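Local coordinates for protein 4-phosphoerythronate dehydrogenase (Lactobacillus jensenii, PDB 4PRK) that acts as a D-lactate dehydrogenase, probably interconverting pyruvate and D-lactate with NAD bound to its Rossmann-fold domain, at residues A[18-21]-A[26-29]; A[177-182]-A[187-192]; A[204-209]-A[213-218]; A[312-317]-A[323-328]. All coordinates share one frame; numbering follows the deposited sequence.

Interaction 1. Residues A[18-21]-A[26-29]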
loop_
_atom_site.group_PDB
_atom_site.type_symbol
_atom_site.label_atom_id
_atom_site.label_comp_id
_atom_site.label_asym_id
_atom_site.label_seq_id
_atom_site.Cartn_x
_atom_site.Cartn_y
_atom_site.Cartn_z
ATOM N N ALA A 18 -1.271 18.565 28.925
ATOM C CA ALA A 18 -2.114 17.488 28.380
ATOM C C ALA A 18 -1.662 16.143 28.959
ATOM O O ALA A 18 -2.472 15.241 29.173
ATOM C CB ALA A 18 -2.043 17.456 26.868
ATOM N N THR A 19 -0.364 16.025 29.223
ATOM C CA THR A 19 0.176 14.765 29.712
ATOM C C THR A 19 -0.269 14.552 31.161
ATOM O O THR A 19 -0.641 13.427 31.565
ATOM C CB THR A 19 1.708 14.725 29.540
ATOM O OG1 THR A 19 2.028 14.800 28.135
ATOM C CG2 THR A 19 2.253 13.456 30.119
ATOM N N GLU A 20 -0.267 15.648 31.927
ATOM C CA GLU A 20 -0.775 15.605 33.303
ATOM C C GLU A 20 -2.191 15.050 33.308
ATOM O O GLU A 20 -2.488 14.046 33.964
ATOM C CB GLU A 20 -0.673 16.968 33.956
ATOM C CG GLU A 20 0.775 17.260 34.336
ATOM C CD GLU A 20 1.056 18.653 34.899
ATOM O OE1 GLU A 20 0.483 19.679 34.485
ATOM O OE2 GLU A 20 1.948 18.732 35.745
ATOM N N LYS A 21 -3.049 15.678 32.528
ATOM C CA LYS A 21 -4.437 15.253 32.438
ATOM C C LYS A 21 -4.518 13.793 31.986
ATOM O O LYS A 21 -5.255 13.015 32.588
ATOM C CB LYS A 21 -5.240 16.127 31.493
ATOM C CG LYS A 21 -6.655 15.600 31.258
ATOM C CD LYS A 21 -7.476 16.457 30.299
ATOM C CE LYS A 21 -6.768 16.594 28.961
ATOM N NZ LYS A 21 -7.667 17.090 27.886
ATOM N N GLU A 26 1.259 14.759 38.197
ATOM C CA GLU A 26 1.767 16.107 38.136
ATOM C C GLU A 26 3.188 16.031 37.660
ATOM O O GLU A 26 3.932 15.139 38.075
ATOM C CB GLU A 26 1.723 16.720 39.520
ATOM C CG GLU A 26 2.304 18.117 39.599
ATOM C CD GLU A 26 1.980 18.814 40.921
ATOM O OE1 GLU A 26 1.230 18.237 41.759
ATOM O OE2 GLU A 26 2.489 19.942 41.106
ATOM N N LEU A 27 3.566 16.950 36.776
ATOM C CA LEU A 27 4.954 17.013 36.269
ATOM C C LEU A 27 5.687 18.260 36.764
ATOM O O LEU A 27 5.385 19.361 36.331
ATOM C CB LEU A 27 5.034 16.974 34.708
ATOM C CG LEU A 27 4.536 15.677 34.023
ATOM C CD1 LEU A 27 4.541 15.775 32.501
ATOM C CD2 LEU A 27 5.293 14.438 34.479
ATOM N N LYS A 28 6.697 18.050 37.603
ATOM C CA LYS A 28 7.561 19.135 38.063
ATOM C C LYS A 28 8.730 19.395 37.133
ATOM O O LYS A 28 9.717 18.620 37.107
ATOM C CB LYS A 28 8.083 18.823 39.468
ATOM C CG LYS A 28 9.003 19.881 40.073
ATOM C CD LYS A 28 8.884 19.853 41.593
ATOM C CE LYS A 28 10.181 20.189 42.310
ATOM N NZ LYS A 28 10.035 19.813 43.752
ATOM N N LEU A 29 8.664 20.515 36.409
ATOM C CA LEU A 29 9.664 20.758 35.381
ATOM C C LEU A 29 10.831 21.482 35.900
ATOM O O LEU A 29 10.660 22.552 36.372
ATOM C CB LEU A 29 9.100 21.583 34.249
ATOM C CG LEU A 29 8.416 20.672 33.240
ATOM C CD1 LEU A 29 7.273 19.852 33.841
ATOM C CD2 LEU A 29 7.959 21.560 32.099
HETATM O O HOH W 1 3.154 20.895 35.463
#

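Interaction 2. Residues A[177-182]-A[187-192]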
loop_
_atom_site.group_PDB
_atom_site.type_symbol
_atom_site.label_atom_id
_atom_site.label_comp_id
_atom_site.label_asym_id
_atom_site.label_seq_id
_atom_site.Cartn_x
_atom_site.Cartn_y
_atom_site.Cartn_z
ATOM N N VAL A 177 22.497 -8.435 8.932
ATOM C CA VAL A 177 23.172 -9.565 9.529
ATOM C C VAL A 177 22.227 -10.367 10.408
ATOM O O VAL A 177 22.664 -11.319 11.021
ATOM C CB VAL A 177 24.464 -9.166 10.309
ATOM C CG1 VAL A 177 25.533 -8.665 9.355
ATOM C CG2 VAL A 177 24.188 -8.111 11.372
ATOM N N ILE A 178 20.954 -9.977 10.502
ATOM C CA ILE A 178 19.945 -10.826 11.139
ATOM C C ILE A 178 18.755 -10.855 10.208
ATOM O O ILE A 178 18.487 -9.889 9.489
ATOM C CB ILE A 178 19.485 -10.368 12.558
ATOM C CG1 ILE A 178 18.839 -8.977 12.523
ATOM C CG2 ILE A 178 20.647 -10.356 13.562
ATOM C CD1 ILE A 178 17.337 -9.043 12.381
ATOM N N TYR A 179 18.036 -11.961 10.253
ATOM C CA TYR A 179 16.908 -12.202 9.386
ATOM C C TYR A 179 15.604 -11.815 10.115
ATOM O O TYR A 179 15.369 -12.300 11.210
ATOM C CB TYR A 179 16.892 -13.696 9.045
ATOM C CG TYR A 179 15.679 -14.144 8.315
ATOM C CD1 TYR A 179 15.390 -13.642 7.087
ATOM C CD2 TYR A 179 14.821 -15.086 8.866
ATOM C CE1 TYR A 179 14.245 -14.038 6.399
ATOM C CE2 TYR A 179 13.684 -15.492 8.196
ATOM C CZ TYR A 179 13.398 -14.947 6.951
ATOM O OH TYR A 179 12.264 -15.344 6.254
ATOM N N ASN A 180 14.753 -10.977 9.526
ATOM C CA ASN A 180 13.383 -10.813 10.075
ATOM C C ASN A 180 12.307 -11.139 9.079
ATOM O O ASN A 180 12.051 -10.368 8.130
ATOM C CB ASN A 180 13.123 -9.396 10.631
ATOM C CG ASN A 180 11.809 -9.315 11.469
ATOM O OD1 ASN A 180 11.035 -10.283 11.600
ATOM N ND2 ASN A 180 11.561 -8.157 12.029
ATOM N N PRO A 181 11.606 -12.247 9.306
ATOM C CA PRO A 181 10.634 -12.681 8.327
ATOM C C PRO A 181 9.528 -11.661 8.067
ATOM O O PRO A 181 8.992 -11.593 6.970
ATOM C CB PRO A 181 10.048 -13.952 8.938
ATOM C CG PRO A 181 10.463 -13.963 10.368
ATOM C CD PRO A 181 11.649 -13.106 10.502
ATOM N N GLU A 182 9.214 -10.858 9.064
ATOM C CA GLU A 182 8.134 -9.890 8.909
ATOM C C GLU A 182 8.418 -8.733 7.958
ATOM O O GLU A 182 7.485 -8.114 7.458
ATOM C CB GLU A 182 7.669 -9.394 10.295
ATOM C CG GLU A 182 8.583 -8.461 11.035
ATOM C CD GLU A 182 8.297 -8.425 12.546
ATOM O OE1 GLU A 182 9.285 -8.362 13.318
ATOM O OE2 GLU A 182 7.097 -8.459 12.980
ATOM N N LEU A 187 10.729 -6.040 1.225
ATOM C CA LEU A 187 12.104 -5.964 0.747
ATOM C C LEU A 187 12.597 -7.348 0.444
ATOM O O LEU A 187 11.922 -8.280 0.778
ATOM C CB LEU A 187 13.013 -5.296 1.772
ATOM C CG LEU A 187 13.142 -5.931 3.152
ATOM C CD1 LEU A 187 14.095 -7.126 3.169
ATOM C CD2 LEU A 187 13.606 -4.880 4.146
ATOM N N THR A 188 13.757 -7.453 -0.221
ATOM C CA THR A 188 14.433 -8.734 -0.510
ATOM C C THR A 188 15.832 -8.609 0.038
ATOM O O THR A 188 16.553 -7.623 -0.264
ATOM C CB THR A 188 14.534 -8.933 -1.997
ATOM O OG1 THR A 188 13.208 -9.051 -2.553
ATOM C CG2 THR A 188 15.381 -10.187 -2.336
ATOM N N TYR A 189 16.218 -9.543 0.904
ATOM C CA TYR A 189 17.572 -9.544 1.415
ATOM C C TYR A 189 18.604 -9.863 0.301
ATOM O O TYR A 189 18.308 -10.575 -0.628
ATOM C CB TYR A 189 17.683 -10.533 2.548
ATOM C CG TYR A 189 17.002 -10.137 3.843
ATOM C CD1 TYR A 189 17.528 -9.137 4.641
ATOM C CD2 TYR A 189 15.928 -10.837 4.315
ATOM C CE1 TYR A 189 16.943 -8.791 5.848
ATOM C CE2 TYR A 189 15.341 -10.508 5.528
ATOM C CZ TYR A 189 15.872 -9.472 6.286
ATOM O OH TYR A 189 15.312 -9.133 7.477
ATOM N N ALA A 190 19.754 -9.223 0.396
ATOM C CA ALA A 190 20.803 -9.325 -0.589
ATOM C C ALA A 190 22.142 -9.037 0.048
ATOM O O ALA A 190 22.217 -8.523 1.142
ATOM C CB ALA A 190 20.560 -8.383 -1.746
ATOM N N ASP A 191 23.194 -9.393 -0.663
ATOM C CA ASP A 191 24.553 -9.158 -0.233
ATOM C C ASP A 191 24.864 -7.679 -0.243
ATOM O O ASP A 191 24.306 -6.924 -1.009
ATOM C CB ASP A 191 25.530 -9.864 -1.158
ATOM C CG ASP A 191 25.477 -11.345 -1.034
ATOM O OD1 ASP A 191 24.988 -11.852 -0.024
ATOM O OD2 ASP A 191 25.925 -12.010 -1.964
ATOM N N PHE A 192 25.792 -7.289 0.604
ATOM C CA PHE A 192 26.123 -5.906 0.786
ATOM C C PHE A 192 26.602 -5.326 -0.529
ATOM O O PHE A 192 26.226 -4.235 -0.888
ATOM C CB PHE A 192 27.199 -5.812 1.860
ATOM C CG PHE A 192 27.772 -4.444 2.049
ATOM C CD1 PHE A 192 27.191 -3.551 2.914
ATOM C CD2 PHE A 192 28.910 -4.064 1.382
ATOM C CE1 PHE A 192 27.721 -2.296 3.096
ATOM C CE2 PHE A 192 29.446 -2.809 1.559
ATOM C CZ PHE A 192 28.849 -1.921 2.416
HETATM O O HOH W 2 16.517 -7.298 8.924
#

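Interaction 3. Residues A[204-209]-A[213-218]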
loop_
_atom_site.group_PDB
_atom_site.type_symbol
_atom_site.label_atom_id
_atom_site.label_comp_id
_atom_site.label_asym_id
_atom_site.label_seq_id
_atom_site.Cartn_x
_atom_site.Cartn_y
_atom_site.Cartn_z
ATOM N N LEU A 204 20.866 4.459 4.927
ATOM C CA LEU A 204 21.638 3.765 6.008
ATOM C C LEU A 204 20.865 3.553 7.312
ATOM O O LEU A 204 20.263 4.488 7.845
ATOM C CB LEU A 204 22.900 4.520 6.325
ATOM C CG LEU A 204 23.750 4.903 5.117
ATOM C CD1 LEU A 204 24.978 5.696 5.544
ATOM C CD2 LEU A 204 24.158 3.667 4.315
ATOM N N HIS A 205 20.945 2.332 7.851
ATOM C CA HIS A 205 20.197 1.971 9.047
ATOM C C HIS A 205 21.003 1.020 9.910
ATOM O O HIS A 205 20.488 0.054 10.411
ATOM C CB HIS A 205 18.837 1.406 8.636
ATOM C CG HIS A 205 18.049 2.397 7.842
ATOM N ND1 HIS A 205 17.494 3.514 8.414
ATOM C CD2 HIS A 205 17.878 2.537 6.507
ATOM C CE1 HIS A 205 16.962 4.269 7.475
ATOM N NE2 HIS A 205 17.178 3.700 6.307
ATOM N N THR A 206 22.269 1.363 10.109
ATOM C CA THR A 206 23.237 0.488 10.746
ATOM C C THR A 206 23.655 1.169 12.045
ATOM O O THR A 206 23.849 2.375 12.062
ATOM C CB THR A 206 24.468 0.245 9.823
ATOM O OG1 THR A 206 24.096 -0.591 8.740
ATOM C CG2 THR A 206 25.601 -0.429 10.542
ATOM N N PRO A 207 23.769 0.394 13.149
ATOM C CA PRO A 207 24.267 0.994 14.401
ATOM C C PRO A 207 25.699 1.396 14.229
ATOM O O PRO A 207 26.440 0.705 13.559
ATOM C CB PRO A 207 24.174 -0.158 15.418
ATOM C CG PRO A 207 24.102 -1.378 14.612
ATOM C CD PRO A 207 23.414 -1.024 13.323
ATOM N N LEU A 208 26.078 2.525 14.802
ATOM C CA LEU A 208 27.478 2.927 14.839
ATOM C C LEU A 208 28.180 2.103 15.870
ATOM O O LEU A 208 27.822 2.122 17.034
ATOM C CB LEU A 208 27.633 4.397 15.211
ATOM C CG LEU A 208 29.098 4.801 15.375
ATOM C CD1 LEU A 208 29.847 4.526 14.076
ATOM C CD2 LEU A 208 29.239 6.263 15.794
ATOM N N LEU A 209 29.186 1.386 15.426
ATOM C CA LEU A 209 30.032 0.575 16.275
ATOM C C LEU A 209 31.443 0.736 15.775
ATOM O O LEU A 209 31.672 1.306 14.706
ATOM C CB LEU A 209 29.635 -0.886 16.123
ATOM C CG LEU A 209 28.180 -1.279 16.376
ATOM C CD1 LEU A 209 27.870 -2.482 15.515
ATOM C CD2 LEU A 209 27.921 -1.578 17.852
ATOM N N GLU A 213 32.298 2.226 11.663
ATOM C CA GLU A 213 32.755 3.581 11.447
ATOM C C GLU A 213 33.361 3.692 10.044
ATOM O O GLU A 213 34.097 2.801 9.622
ATOM C CB GLU A 213 33.758 3.981 12.531
ATOM C CG GLU A 213 34.039 5.468 12.545
ATOM C CD GLU A 213 35.069 5.857 13.572
ATOM O OE1 GLU A 213 35.349 5.020 14.444
ATOM O OE2 GLU A 213 35.582 6.997 13.511
ATOM N N ASN A 214 33.038 4.753 9.305
ATOM C CA ASN A 214 33.408 4.855 7.854
ATOM C C ASN A 214 33.133 3.598 7.037
ATOM O O ASN A 214 33.859 3.234 6.109
ATOM C CB ASN A 214 34.869 5.285 7.689
ATOM C CG ASN A 214 35.105 6.633 8.292
ATOM O OD1 ASN A 214 34.506 7.604 7.869
ATOM N ND2 ASN A 214 35.890 6.689 9.341
ATOM N N MET A 215 32.056 2.922 7.388
ATOM C CA MET A 215 31.598 1.826 6.578
ATOM C C MET A 215 31.347 2.261 5.135
ATOM O O MET A 215 31.439 1.448 4.203
ATOM C CB MET A 215 30.321 1.317 7.217
ATOM C CG MET A 215 29.351 0.641 6.320
ATOM S SD MET A 215 27.879 0.288 7.290
ATOM C CE MET A 215 26.770 1.575 6.814
ATOM N N ILE A 216 30.944 3.507 4.945
ATOM C CA ILE A 216 30.725 4.031 3.592
ATOM C C ILE A 216 31.845 4.984 3.341
ATOM O O ILE A 216 31.842 6.136 3.867
ATOM C CB ILE A 216 29.346 4.736 3.407
ATOM C CG1 ILE A 216 28.206 3.802 3.810
ATOM C CG2 ILE A 216 29.169 5.236 1.976
ATOM C CD1 ILE A 216 28.104 2.558 2.973
ATOM N N GLY A 217 32.837 4.461 2.613
ATOM C CA GLY A 217 33.990 5.230 2.209
ATOM C C GLY A 217 34.282 5.239 0.736
ATOM O O GLY A 217 33.430 4.882 -0.110
ATOM N N LYS A 218 35.499 5.687 0.426
ATOM C CA LYS A 218 35.974 5.812 -0.965
ATOM C C LYS A 218 35.623 4.586 -1.797
ATOM O O LYS A 218 35.020 4.689 -2.856
ATOM C CB LYS A 218 37.492 6.005 -0.965
ATOM C CG LYS A 218 38.139 6.108 -2.327
ATOM C CD LYS A 218 39.652 5.908 -2.265
ATOM C CE LYS A 218 40.088 4.797 -3.233
ATOM N NZ LYS A 218 41.560 4.489 -3.187
#

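Interaction 4. Residues A[312-317]-A[323-328]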
loop_
_atom_site.group_PDB
_atom_site.type_symbol
_atom_site.label_atom_id
_atom_site.label_comp_id
_atom_site.label_asym_id
_atom_site.label_seq_id
_atom_site.Cartn_x
_atom_site.Cartn_y
_atom_site.Cartn_z
ATOM N N LEU A 312 7.757 8.285 31.218
ATOM C CA LEU A 312 6.816 8.567 32.317
ATOM C C LEU A 312 6.115 7.265 32.766
ATOM O O LEU A 312 6.069 6.970 33.954
ATOM C CB LEU A 312 5.742 9.624 31.848
ATOM C CG LEU A 312 4.593 9.996 32.822
ATOM C CD1 LEU A 312 5.202 10.588 34.094
ATOM C CD2 LEU A 312 3.523 10.946 32.264
ATOM N N ARG A 313 5.573 6.528 31.787
ATOM C CA ARG A 313 4.850 5.288 31.988
ATOM C C ARG A 313 5.729 4.205 32.640
ATOM O O ARG A 313 5.316 3.612 33.630
ATOM C CB ARG A 313 4.232 4.776 30.670
ATOM C CG ARG A 313 3.016 3.884 30.874
ATOM C CD ARG A 313 3.169 2.500 30.236
ATOM N NE ARG A 313 4.267 1.750 30.861
ATOM C CZ ARG A 313 4.161 0.663 31.634
ATOM N NH1 ARG A 313 2.990 0.107 31.891
ATOM N NH2 ARG A 313 5.262 0.116 32.134
ATOM N N ASP A 314 6.924 3.940 32.120
ATOM C CA ASP A 314 7.841 3.007 32.817
ATOM C C ASP A 314 8.219 3.556 34.181
ATOM O O ASP A 314 8.397 2.787 35.107
ATOM C CB ASP A 314 9.154 2.743 32.053
ATOM C CG ASP A 314 9.018 1.661 30.980
ATOM O OD1 ASP A 314 7.916 1.092 30.810
ATOM O OD2 ASP A 314 10.032 1.381 30.297
ATOM N N THR A 315 8.356 4.882 34.291
ATOM C CA THR A 315 8.822 5.496 35.521
ATOM C C THR A 315 7.790 5.359 36.631
ATOM O O THR A 315 8.150 4.961 37.739
ATOM C CB THR A 315 9.241 6.940 35.274
ATOM O OG1 THR A 315 10.314 6.905 34.336
ATOM C CG2 THR A 315 9.713 7.640 36.587
ATOM N N ILE A 316 6.520 5.661 36.312
ATOM C CA ILE A 316 5.381 5.412 37.219
ATOM C C ILE A 316 5.274 3.924 37.635
ATOM O O ILE A 316 4.987 3.609 38.810
ATOM C CB ILE A 316 4.022 5.891 36.602
ATOM C CG1 ILE A 316 3.983 7.428 36.571
ATOM C CG2 ILE A 316 2.807 5.321 37.362
ATOM C CD1 ILE A 316 2.646 8.048 36.225
ATOM N N ALA A 317 5.489 3.021 36.674
ATOM C CA ALA A 317 5.316 1.598 36.929
ATOM C C ALA A 317 6.302 1.122 38.006
ATOM O O ALA A 317 5.909 0.453 38.970
ATOM C CB ALA A 317 5.472 0.803 35.634
ATOM N N ARG A 323 6.212 -3.656 36.303
ATOM C CA ARG A 323 7.232 -3.828 35.265
ATOM C C ARG A 323 7.354 -2.631 34.286
ATOM O O ARG A 323 6.343 -2.012 33.902
ATOM C CB ARG A 323 6.982 -5.110 34.466
ATOM C CG ARG A 323 8.267 -5.742 33.932
ATOM C CD ARG A 323 9.044 -6.491 35.022
ATOM N NE ARG A 323 8.339 -7.696 35.474
ATOM C CZ ARG A 323 8.268 -8.846 34.799
ATOM N NH1 ARG A 323 8.862 -8.982 33.619
ATOM N NH2 ARG A 323 7.590 -9.875 35.306
ATOM N N ALA A 324 8.604 -2.332 33.906
ATOM C CA ALA A 324 8.950 -1.347 32.875
ATOM C C ALA A 324 9.210 -2.097 31.562
ATOM O O ALA A 324 9.659 -3.254 31.579
ATOM C CB ALA A 324 10.187 -0.553 33.290
ATOM N N HIS A 325 8.901 -1.463 30.430
ATOM C CA HIS A 325 9.066 -2.116 29.130
ATOM C C HIS A 325 10.502 -1.999 28.620
ATOM O O HIS A 325 10.945 -2.851 27.832
ATOM C CB HIS A 325 8.059 -1.583 28.087
ATOM C CG HIS A 325 6.626 -1.833 28.449
ATOM N ND1 HIS A 325 6.159 -3.073 28.830
ATOM C CD2 HIS A 325 5.559 -1.001 28.505
ATOM C CE1 HIS A 325 4.873 -2.992 29.122
ATOM N NE2 HIS A 325 4.484 -1.745 28.930
ATOM N N PHE A 326 11.224 -0.973 29.100
ATOM C CA PHE A 326 12.496 -0.553 28.525
ATOM C C PHE A 326 13.555 -0.261 29.587
ATOM O O PHE A 326 14.236 0.758 29.546
ATOM C CB PHE A 326 12.272 0.654 27.612
ATOM C CG PHE A 326 11.206 0.421 26.566
ATOM C CD1 PHE A 326 11.417 -0.476 25.535
ATOM C CD2 PHE A 326 9.976 1.074 26.637
ATOM C CE1 PHE A 326 10.445 -0.706 24.572
ATOM C CE2 PHE A 326 8.992 0.841 25.687
ATOM C CZ PHE A 326 9.227 -0.053 24.648
ATOM N N VAL A 327 13.692 -1.198 30.522
ATOM C CA VAL A 327 14.894 -1.328 31.378
ATOM C C VAL A 327 16.176 -1.553 30.559
ATOM O O VAL A 327 16.152 -2.258 29.547
ATOM C CB VAL A 327 14.776 -2.555 32.290
ATOM C CG1 VAL A 327 15.973 -2.617 33.248
ATOM C CG2 VAL A 327 13.435 -2.534 33.016
ATOM N N VAL A 328 17.303 -1.008 31.012
ATOM C CA VAL A 328 18.524 -1.074 30.212
ATOM C C VAL A 328 19.788 -1.593 30.935
ATOM O O VAL A 328 20.016 -1.297 32.112
ATOM C CB VAL A 328 18.785 0.309 29.548
ATOM C CG1 VAL A 328 20.272 0.590 29.349
ATOM C CG2 VAL A 328 18.042 0.401 28.215
#

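Interaction 1. Residues A[18-21]-A[26-29]
Glu-20 of helix 10-23 reaches over to the backbone of Leu-27 in strand 26-30. Both belong to a beta-alpha-beta unit of strand 2-6, helix 10-23 and strand 26-30. The last strand forms one margin of a five-stranded parallel sheet. In Glu-20, CG lies beside the backbone N and anti to the carbonyl carbon (chi1 -75°). The chain then runs extended (chi2 175°), which carries the carboxylate out to the strand. OE2 accepts the N-H of Leu-27 on its anti lone pair, with OE2 and N 2.6 Å apart. The bond is almost straight, at 172°. The aliphatic part also packs, with Glu-20 CG 4.1 Å from Leu-27 CG. With an alanine here, the N-H of Leu-27 would probably lose its acceptor, and a water that also bonds to Leu-27 O would lose its carboxylate partner. Glu-26 OE2 lies 5.5 Å from Glu-20 OE2, so the two like charges may raise each other's proton affinity slightly. One residue earlier, Thr-19 points CG2 at the strand and meets Leu-27 CD1 at 4.0 Å. Its OG1 bonds instead to Leu-15 O and Glu-309. Leu-312 of helix 301-319 packs on both Thr-19 and Leu-27. Water 1 closes the polar side: it donates to Glu-20 OE2 at 2.5 Å and to Leu-27 O at 2.8 Å.

Interaction 2. Residues A[177-182]-A[187-192]
The rings of Tyr-179 and Tyr-189 meet obliquely, with planes 54° apart and centroids 5.7 Å apart. The closest atoms are Tyr-179 CD1 and Tyr-189 CE2, at 3.5 Å. Tyr-189 CD2 lies at the edge of the Tyr-179 ring, near its plane. One face of that ring takes Pro-181 N, offset toward the rim. One face of the Tyr-189 ring is covered over its centre by Leu-187 CD1, 4.0 Å above the plane. Water 2 sits at its edge, 2.6 Å from Tyr-189 OH, and gives a weak bond to Ile-178 O. With chi1 at -72°, the Tyr-189 ring stands opposite its own carbonyl carbon and crosses to the other segment. Its OH accepts the N-H of Asn-180, with OH and N 2.8 Å apart and an angle of 164°. With a phenylalanine in its place, the N-H of Asn-180 would probably be left without this acceptor and water 2 without its hydroxyl partner. Asn-180 also forms an Asx turn: OD1 accepts from Glu-182 N at 3.2 Å, above the carbonyl plane. Its ND2 gives an in-plane bond to Glu-182 OE1 at 2.6 Å. Tyr-179 OH bonds to Glu-184 and to Asn-306 of the second subunit. The contact closes the loop between strands 171-175 and 188-189 of the Rossmann fold. In this family, the end of the second Rossmann strand usually borders the adenosine end of the NAD site.

Interaction 3. Residues A[204-209]-A[213-218]
Glu-213 faces Leu-208 and Leu-209 across a turn in the Rossmann-fold domain. The turn belongs to the long connection from strand 201-204 to helix 218-223, and its two arms run roughly antiparallel. Glu-213 N makes a weak bond to Leu-209 O at 3.2 Å, bent to 123°. CD1 of Leu-208 packs 4.0 Å from Glu-213 CA. A chi1 of 175° turns the Leu-208 side chain away from its own backbone N, and the CD1 branch then swings toward the second arm. Thr-212, just before the second arm, ties the turn further: its OG1 bonds to Pro-207 O and Leu-209 N. The backbone of Asn-214 bonds to Glu-237. Met-215 follows and reaches across to the first arm. Its chain is extended to SD and bends at the end (chi3 101°). It meets Thr-206 tip to tip, with CE 3.9 Å from Thr-206 OG1 and SD 4.0 Å from Thr-206 CG2. The polar end of Thr-206 is spoken for, since OG1 bonds to Ile-152 O of strand 148-152. The side chain of Thr-206 also touches the glycine-rich GxGxxG turn, which in this fold probably contacts NAD. The side chains of Met-215 and Leu-204 slide past each other in opposite directions, with CE 4.2 Å from Leu-204 CD2. Ile-216 comes next and crosses Leu-204 obliquely. Its CG1 faces both branches of that leucine, 4.1 Å from CD1 and 4.1 Å from CD2.

Interaction 4. Residues A[312-317]-A[323-328]
The last helix, 301-319, is fastened to the C-terminal tail by Asp-314, which binds two successive backbone N-H groups. OD1 takes the N-H of His-325 at 2.8 Å, from above the carboxylate plane (40° out of it). OD2 takes the N-H of Phe-326 at 2.9 Å, on its syn side. Arg-313 adds a third bond, a salt bridge from NH2 to Asp-314 OD1 at 3.1 Å. Together the three donors should hold the carboxylate fixed and probably favour its charged form. Arg-313 bends at chi2 and chi3, which brings the guanidinium to the tail. From there NH2 also bonds to Arg-323 O, 3.0 Å away and in the guanidinium plane. The His-325 ring covers one guanidinium face, with NE2 3.6 Å from Arg-313 CZ and the planes 29° apart. Arg-313 NE is buried with no polar partner. The methyl groups fit closely: Ala-324 CB is 3.4 Å from Asp-314 CG, and Ala-317 CB is 3.4 Å from Arg-323 O. The backbone of Phe-326 bonds to Asn-97, and that of Val-328 to Val-95 in strand 94-96. In D-2-hydroxyacid dehydrogenases the chain characteristically returns in this way, closing its C-terminal end onto the N-terminal domain.

The four contacts fall into two pairs, one in each domain. Interactions 1 and 4 touch: Leu-312 CD2 is 3.5 Å from Thr-19 CG2, and Leu-312 CD1 is 3.9 Å from Leu-27 CD2. Helix 301-319 thus packs on the N-terminal beta-alpha-beta unit and also holds the C-terminal tail. Interactions 2 and 3 lie in the Rossmann domain, with centres about 17 Å apart and nearest atoms about 5 Å apart. Both probably border the NAD site. Interactions 1 and 2 are far apart, about 42 Å between centres. Interactions 2 and 4 stay about 14 Å apart at their nearest atoms within the chain. Across the subunit interface, however, Ile-178 packs on His-325 of the second subunit.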